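Long-range contact in eukaryotic translation initiation factor 4 gamma 5 (Trypanosoma cruzi, PDB 6OZU), which probably takes part in recruiting messenger RNA for translation as an eIF4G-type scaffold, through an all-helical MIF4G domain: residues Glu150-Tyr162 with Lys200-Pro213. Sequence-based numbering, arbitrary orientation.
Sequences EKVVLHVLEWLLY and KFRAVLEELMHMHP
The phenol of Y162 meets the main chain at L208, a worked example of a tyrosine hydroxyl capturing a main-chain carbonyl. Y162 OH gives a hydrogen bond to L208 O (2.7 Å), arriving 36° above the carbonyl plane; the same oxygen accepts a weak bond from M211 N, which closes a type I turn. P213 CB lies 3.6 Å from Y162 OH, while the sulfur of M211 stands obliquely off the ring, a Met-aromatic contact. The backbone of Y162 is itself hydrogen-bonded to that of R168. Between the two helices, inclined at 45°, the contact is mainly apolar. L157 enters as a knob among F201, V204, L205 and L208, L157 CD1 lying 3.6 Å from V204 CG1; chi1 of -64° turns L208 CG away from its carbonyl carbon and carries the branch among L154, L157, L161 and Y162, CD1 against L157 CB and CD2 against E158 CG. At the far end E150 lies in a hole formed by K200, A203, V204 and E207. E150 OE1 makes a long salt bridge to K200 NZ (3.8 Å), whereas E150 OE2 lies 4.2 Å from E207 OE2, a proximity that may raise the proton affinity of either carboxylate. Within this helical-repeat-like MIF4G domain, the chemistry is thus unevenly divided: leucine and valine packing joins the helices, a loose ion pair marks one end, and one short hydrogen bond ties the other to the turn leading toward helix 215-235.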
loop_
_atom_site.group_PDB
_atom_site.type_symbol
_atom_site.label_atom_id
_atom_site.label_comp_id
_atom_site.label_asym_id
_atom_site.label_seq_id
_atom_site.Cartn_x
_atom_site.Cartn_y
_atom_site.Cartn_z
ATOM N N GLU A 150 -1.807 5.993 -8.458
ATOM C CA GLU A 150 -2.218 4.830 -9.259
ATOM C C GLU A 150 -0.963 4.206 -9.930
ATOM O O GLU A 150 -0.851 2.983 -9.992
ATOM C CB GLU A 150 -3.229 5.293 -10.326
ATOM C CG GLU A 150 -4.333 4.299 -10.672
ATOM C CD GLU A 150 -5.247 4.691 -11.826
ATOM O OE1 GLU A 150 -6.094 5.592 -11.633
ATOM O OE2 GLU A 150 -5.139 4.078 -12.912
ATOM N N LYS A 151 -0.004 5.062 -10.357
ATOM C CA LYS A 151 1.283 4.712 -10.990
ATOM C C LYS A 151 2.205 3.872 -10.099
ATOM O O LYS A 151 2.962 3.056 -10.620
ATOM C CB LYS A 151 2.060 5.955 -11.483
ATOM C CG LYS A 151 1.368 7.323 -11.394
ATOM C CD LYS A 151 2.433 8.423 -11.367
ATOM C CE LYS A 151 1.991 9.764 -11.902
ATOM N NZ LYS A 151 1.991 9.799 -13.393
ATOM N N VAL A 152 2.168 4.090 -8.773
ATOM C CA VAL A 152 2.970 3.329 -7.798
ATOM C C VAL A 152 2.427 1.901 -7.705
ATOM O O VAL A 152 3.197 0.936 -7.753
ATOM C CB VAL A 152 3.026 4.022 -6.406
ATOM C CG1 VAL A 152 3.764 3.164 -5.366
ATOM C CG2 VAL A 152 3.678 5.404 -6.515
ATOM N N VAL A 153 1.094 1.787 -7.617
ATOM C CA VAL A 153 0.356 0.533 -7.569
ATOM C C VAL A 153 0.674 -0.300 -8.820
ATOM O O VAL A 153 1.050 -1.465 -8.693
ATOM C CB VAL A 153 -1.163 0.779 -7.364
ATOM C CG1 VAL A 153 -1.920 -0.545 -7.127
ATOM C CG2 VAL A 153 -1.395 1.746 -6.206
ATOM N N LEU A 154 0.609 0.328 -10.003
ATOM C CA LEU A 154 0.917 -0.285 -11.290
ATOM C C LEU A 154 2.352 -0.819 -11.350
ATOM O O LEU A 154 2.530 -1.960 -11.785
ATOM C CB LEU A 154 0.669 0.720 -12.420
ATOM C CG LEU A 154 1.015 0.271 -13.846
ATOM C CD1 LEU A 154 0.086 -0.837 -14.336
ATOM C CD2 LEU A 154 1.056 1.446 -14.784
ATOM N N HIS A 155 3.359 -0.004 -10.913
ATOM C CA HIS A 155 4.790 -0.378 -10.884
ATOM C C HIS A 155 5.059 -1.546 -9.948
ATOM O O HIS A 155 5.877 -2.404 -10.278
ATOM C CB HIS A 155 5.713 0.815 -10.525
ATOM C CG HIS A 155 7.191 0.551 -10.709
ATOM N ND1 HIS A 155 7.906 1.129 -11.748
ATOM C CD2 HIS A 155 8.047 -0.182 -9.954
ATOM C CE1 HIS A 155 9.155 0.708 -11.605
ATOM N NE2 HIS A 155 9.285 -0.091 -10.547
ATOM N N VAL A 156 4.367 -1.609 -8.788
ATOM C CA VAL A 156 4.545 -2.713 -7.837
ATOM C C VAL A 156 4.017 -4.016 -8.457
ATOM O O VAL A 156 4.720 -5.034 -8.421
ATOM C CB VAL A 156 3.894 -2.442 -6.453
ATOM C CG1 VAL A 156 3.763 -3.730 -5.628
ATOM C CG2 VAL A 156 4.643 -1.375 -5.679
ATOM N N LEU A 157 2.780 -3.969 -9.037
ATOM C CA LEU A 157 2.111 -5.096 -9.703
ATOM C C LEU A 157 2.891 -5.611 -10.914
ATOM O O LEU A 157 2.868 -6.808 -11.188
ATOM C CB LEU A 157 0.657 -4.749 -10.077
ATOM C CG LEU A 157 -0.309 -4.531 -8.906
ATOM C CD1 LEU A 157 -1.677 -4.175 -9.390
ATOM C CD2 LEU A 157 -0.381 -5.741 -8.026
ATOM N N GLU A 158 3.624 -4.725 -11.598
ATOM C CA GLU A 158 4.501 -5.081 -12.713
ATOM C C GLU A 158 5.564 -6.082 -12.241
ATOM O O GLU A 158 5.612 -7.167 -12.803
ATOM C CB GLU A 158 5.182 -3.850 -13.299
ATOM C CG GLU A 158 4.316 -3.051 -14.253
ATOM C CD GLU A 158 5.115 -2.076 -15.095
ATOM O OE1 GLU A 158 6.064 -2.527 -15.780
ATOM O OE2 GLU A 158 4.798 -0.863 -15.061
ATOM N N TRP A 159 6.356 -5.766 -11.184
ATOM C CA TRP A 159 7.370 -6.701 -10.689
ATOM C C TRP A 159 6.774 -7.846 -9.888
ATOM O O TRP A 159 7.301 -8.953 -9.920
ATOM C CB TRP A 159 8.518 -6.014 -9.930
ATOM C CG TRP A 159 8.144 -5.236 -8.700
ATOM C CD1 TRP A 159 8.078 -3.874 -8.587
ATOM C CD2 TRP A 159 7.962 -5.765 -7.365
ATOM N NE1 TRP A 159 7.836 -3.518 -7.275
ATOM C CE2 TRP A 159 7.727 -4.663 -6.510
ATOM C CE3 TRP A 159 8.005 -7.059 -6.807
ATOM C CZ2 TRP A 159 7.490 -4.824 -5.136
ATOM C CZ3 TRP A 159 7.761 -7.213 -5.450
ATOM C CH2 TRP A 159 7.512 -6.106 -4.631
ATOM N N LEU A 160 5.651 -7.603 -9.204
ATOM C CA LEU A 160 4.962 -8.630 -8.419
ATOM C C LEU A 160 4.443 -9.759 -9.308
ATOM O O LEU A 160 4.563 -10.926 -8.927
ATOM C CB LEU A 160 3.824 -7.979 -7.625
ATOM C CG LEU A 160 3.253 -8.741 -6.435
ATOM C CD1 LEU A 160 4.207 -8.689 -5.237
ATOM C CD2 LEU A 160 1.916 -8.168 -6.042
ATOM N N LEU A 161 3.893 -9.414 -10.507
ATOM C CA LEU A 161 3.345 -10.381 -11.453
ATOM C C LEU A 161 4.312 -10.816 -12.546
ATOM O O LEU A 161 4.356 -12.001 -12.872
ATOM C CB LEU A 161 2.058 -9.845 -12.097
ATOM C CG LEU A 161 0.855 -9.509 -11.180
ATOM C CD1 LEU A 161 -0.212 -8.772 -11.981
ATOM C CD2 LEU A 161 0.253 -10.771 -10.530
ATOM N N TYR A 162 5.040 -9.864 -13.156
ATOM C CA TYR A 162 5.980 -10.143 -14.249
ATOM C C TYR A 162 7.417 -10.382 -13.805
ATOM O O TYR A 162 8.246 -10.721 -14.644
ATOM C CB TYR A 162 5.936 -9.042 -15.320
ATOM C CG TYR A 162 4.613 -8.919 -16.056
ATOM C CD1 TYR A 162 4.292 -9.785 -17.095
ATOM C CD2 TYR A 162 3.724 -7.887 -15.767
ATOM C CE1 TYR A 162 3.104 -9.644 -17.813
ATOM C CE2 TYR A 162 2.525 -7.747 -16.465
ATOM C CZ TYR A 162 2.223 -8.626 -17.492
ATOM O OH TYR A 162 1.051 -8.512 -18.182
ATOM N N LYS A 200 -10.494 2.519 -10.231
ATOM C CA LYS A 200 -9.080 2.891 -10.341
ATOM C C LYS A 200 -8.185 1.647 -10.357
ATOM O O LYS A 200 -7.219 1.607 -11.123
ATOM C CB LYS A 200 -8.666 3.826 -9.202
ATOM C CG LYS A 200 -8.924 5.296 -9.422
ATOM C CD LYS A 200 -8.517 6.094 -8.179
ATOM C CE LYS A 200 -8.249 7.556 -8.443
ATOM N NZ LYS A 200 -6.791 7.860 -8.625
ATOM N N PHE A 201 -8.490 0.651 -9.504
ATOM C CA PHE A 201 -7.733 -0.608 -9.426
ATOM C C PHE A 201 -7.979 -1.459 -10.659
ATOM O O PHE A 201 -7.063 -2.118 -11.138
ATOM C CB PHE A 201 -8.076 -1.382 -8.146
ATOM C CG PHE A 201 -7.188 -2.580 -7.879
ATOM C CD1 PHE A 201 -5.844 -2.414 -7.532
ATOM C CD2 PHE A 201 -7.704 -3.871 -7.923
ATOM C CE1 PHE A 201 -5.025 -3.523 -7.286
ATOM C CE2 PHE A 201 -6.886 -4.978 -7.658
ATOM C CZ PHE A 201 -5.554 -4.795 -7.329
ATOM N N ARG A 202 -9.212 -1.423 -11.186
ATOM C CA ARG A 202 -9.619 -2.133 -12.409
ATOM C C ARG A 202 -8.813 -1.596 -13.602
ATOM O O ARG A 202 -8.343 -2.383 -14.419
ATOM C CB ARG A 202 -11.137 -2.001 -12.630
ATOM C CG ARG A 202 -11.656 -2.759 -13.825
ATOM C CD ARG A 202 -13.080 -2.376 -14.169
ATOM N NE ARG A 202 -13.631 -3.196 -15.247
ATOM C CZ ARG A 202 -13.508 -2.979 -16.553
ATOM N NH1 ARG A 202 -12.757 -1.985 -17.001
ATOM N NH2 ARG A 202 -14.099 -3.790 -17.422
ATOM N N ALA A 203 -8.638 -0.270 -13.664
ATOM C CA ALA A 203 -7.862 0.450 -14.680
ATOM C C ALA A 203 -6.384 0.019 -14.694
ATOM O O ALA A 203 -5.803 -0.118 -15.771
ATOM C CB ALA A 203 -7.959 1.942 -14.435
ATOM N N VAL A 204 -5.793 -0.194 -13.497
ATOM C CA VAL A 204 -4.414 -0.652 -13.274
ATOM C C VAL A 204 -4.243 -2.049 -13.878
ATOM O O VAL A 204 -3.271 -2.290 -14.598
ATOM C CB VAL A 204 -4.037 -0.589 -11.764
ATOM C CG1 VAL A 204 -2.756 -1.370 -11.445
ATOM C CG2 VAL A 204 -3.884 0.850 -11.327
ATOM N N LEU A 205 -5.211 -2.944 -13.621
ATOM C CA LEU A 205 -5.194 -4.296 -14.159
ATOM C C LEU A 205 -5.366 -4.312 -15.656
ATOM O O LEU A 205 -4.804 -5.194 -16.296
ATOM C CB LEU A 205 -6.204 -5.233 -13.467
ATOM C CG LEU A 205 -6.142 -5.331 -11.937
ATOM C CD1 LEU A 205 -7.175 -6.293 -11.447
ATOM C CD2 LEU A 205 -4.755 -5.736 -11.441
ATOM N N GLU A 206 -6.098 -3.337 -16.224
ATOM C CA GLU A 206 -6.292 -3.206 -17.678
ATOM C C GLU A 206 -4.989 -2.764 -18.344
ATOM O O GLU A 206 -4.718 -3.199 -19.460
ATOM C CB GLU A 206 -7.427 -2.233 -18.030
ATOM C CG GLU A 206 -8.829 -2.792 -17.834
ATOM C CD GLU A 206 -9.334 -3.800 -18.855
ATOM O OE1 GLU A 206 -9.961 -4.792 -18.424
ATOM O OE2 GLU A 206 -9.114 -3.605 -20.072
ATOM N N GLU A 207 -4.175 -1.924 -17.659
ATOM C CA GLU A 207 -2.864 -1.482 -18.132
ATOM C C GLU A 207 -1.871 -2.632 -18.212
ATOM O O GLU A 207 -1.176 -2.760 -19.216
ATOM C CB GLU A 207 -2.301 -0.364 -17.266
ATOM C CG GLU A 207 -2.748 0.996 -17.728
ATOM C CD GLU A 207 -2.195 2.160 -16.938
ATOM O OE1 GLU A 207 -1.295 2.862 -17.458
ATOM O OE2 GLU A 207 -2.680 2.377 -15.803
ATOM N N LEU A 208 -1.812 -3.481 -17.177
ATOM C CA LEU A 208 -0.951 -4.666 -17.148
ATOM C C LEU A 208 -1.298 -5.619 -18.311
ATOM O O LEU A 208 -0.435 -6.346 -18.790
ATOM C CB LEU A 208 -1.091 -5.404 -15.807
ATOM C CG LEU A 208 -0.630 -4.659 -14.560
ATOM C CD1 LEU A 208 -1.304 -5.214 -13.341
ATOM C CD2 LEU A 208 0.872 -4.681 -14.416
ATOM N N MET A 209 -2.546 -5.582 -18.778
ATOM C CA MET A 209 -3.029 -6.384 -19.892
ATOM C C MET A 209 -2.451 -5.950 -21.224
ATOM O O MET A 209 -2.522 -6.701 -22.201
ATOM C CB MET A 209 -4.525 -6.267 -19.957
ATOM C CG MET A 209 -5.179 -7.199 -19.074
ATOM S SD MET A 209 -6.682 -7.578 -19.845
ATOM C CE MET A 209 -6.049 -8.353 -21.392
ATOM N N HIS A 210 -1.937 -4.716 -21.282
ATOM C CA HIS A 210 -1.328 -4.176 -22.488
ATOM C C HIS A 210 0.185 -4.093 -22.264
ATOM O O HIS A 210 0.826 -3.098 -22.599
ATOM C CB HIS A 210 -2.019 -2.866 -22.907
ATOM C CG HIS A 210 -3.458 -3.076 -23.292
ATOM N ND1 HIS A 210 -4.490 -2.822 -22.400
ATOM C CD2 HIS A 210 -3.987 -3.581 -24.434
ATOM C CE1 HIS A 210 -5.611 -3.144 -23.035
ATOM N NE2 HIS A 210 -5.360 -3.611 -24.259
ATOM N N MET A 211 0.737 -5.172 -21.646
ATOM C CA MET A 211 2.153 -5.386 -21.332
ATOM C C MET A 211 2.603 -6.779 -21.778
ATOM O O MET A 211 3.506 -7.385 -21.192
ATOM C CB MET A 211 2.431 -5.137 -19.849
ATOM C CG MET A 211 2.455 -3.678 -19.502
ATOM S SD MET A 211 2.748 -3.411 -17.746
ATOM C CE MET A 211 2.366 -1.681 -17.650
ATOM N N HIS A 212 1.958 -7.259 -22.854
ATOM C CA HIS A 212 2.137 -8.520 -23.572
ATOM C C HIS A 212 2.027 -9.761 -22.665
ATOM O O HIS A 212 2.954 -10.578 -22.625
ATOM C CB HIS A 212 3.430 -8.496 -24.396
ATOM C CG HIS A 212 3.485 -7.308 -25.310
ATOM N ND1 HIS A 212 2.803 -7.293 -26.525
ATOM C CD2 HIS A 212 4.056 -6.097 -25.115
ATOM C CE1 HIS A 212 3.021 -6.094 -27.044
ATOM N NE2 HIS A 212 3.771 -5.340 -26.232
ATOM N N PRO A 213 0.867 -9.949 -21.969
ATOM C CA PRO A 213 0.699 -11.141 -21.136
ATOM C C PRO A 213 0.542 -12.405 -21.977
ATOM O O PRO A 213 0.030 -12.357 -23.104
ATOM C CB PRO A 213 -0.596 -10.842 -20.371
ATOM C CG PRO A 213 -1.355 -9.954 -21.231
ATOM C CD PRO A 213 -0.345 -9.101 -21.915
#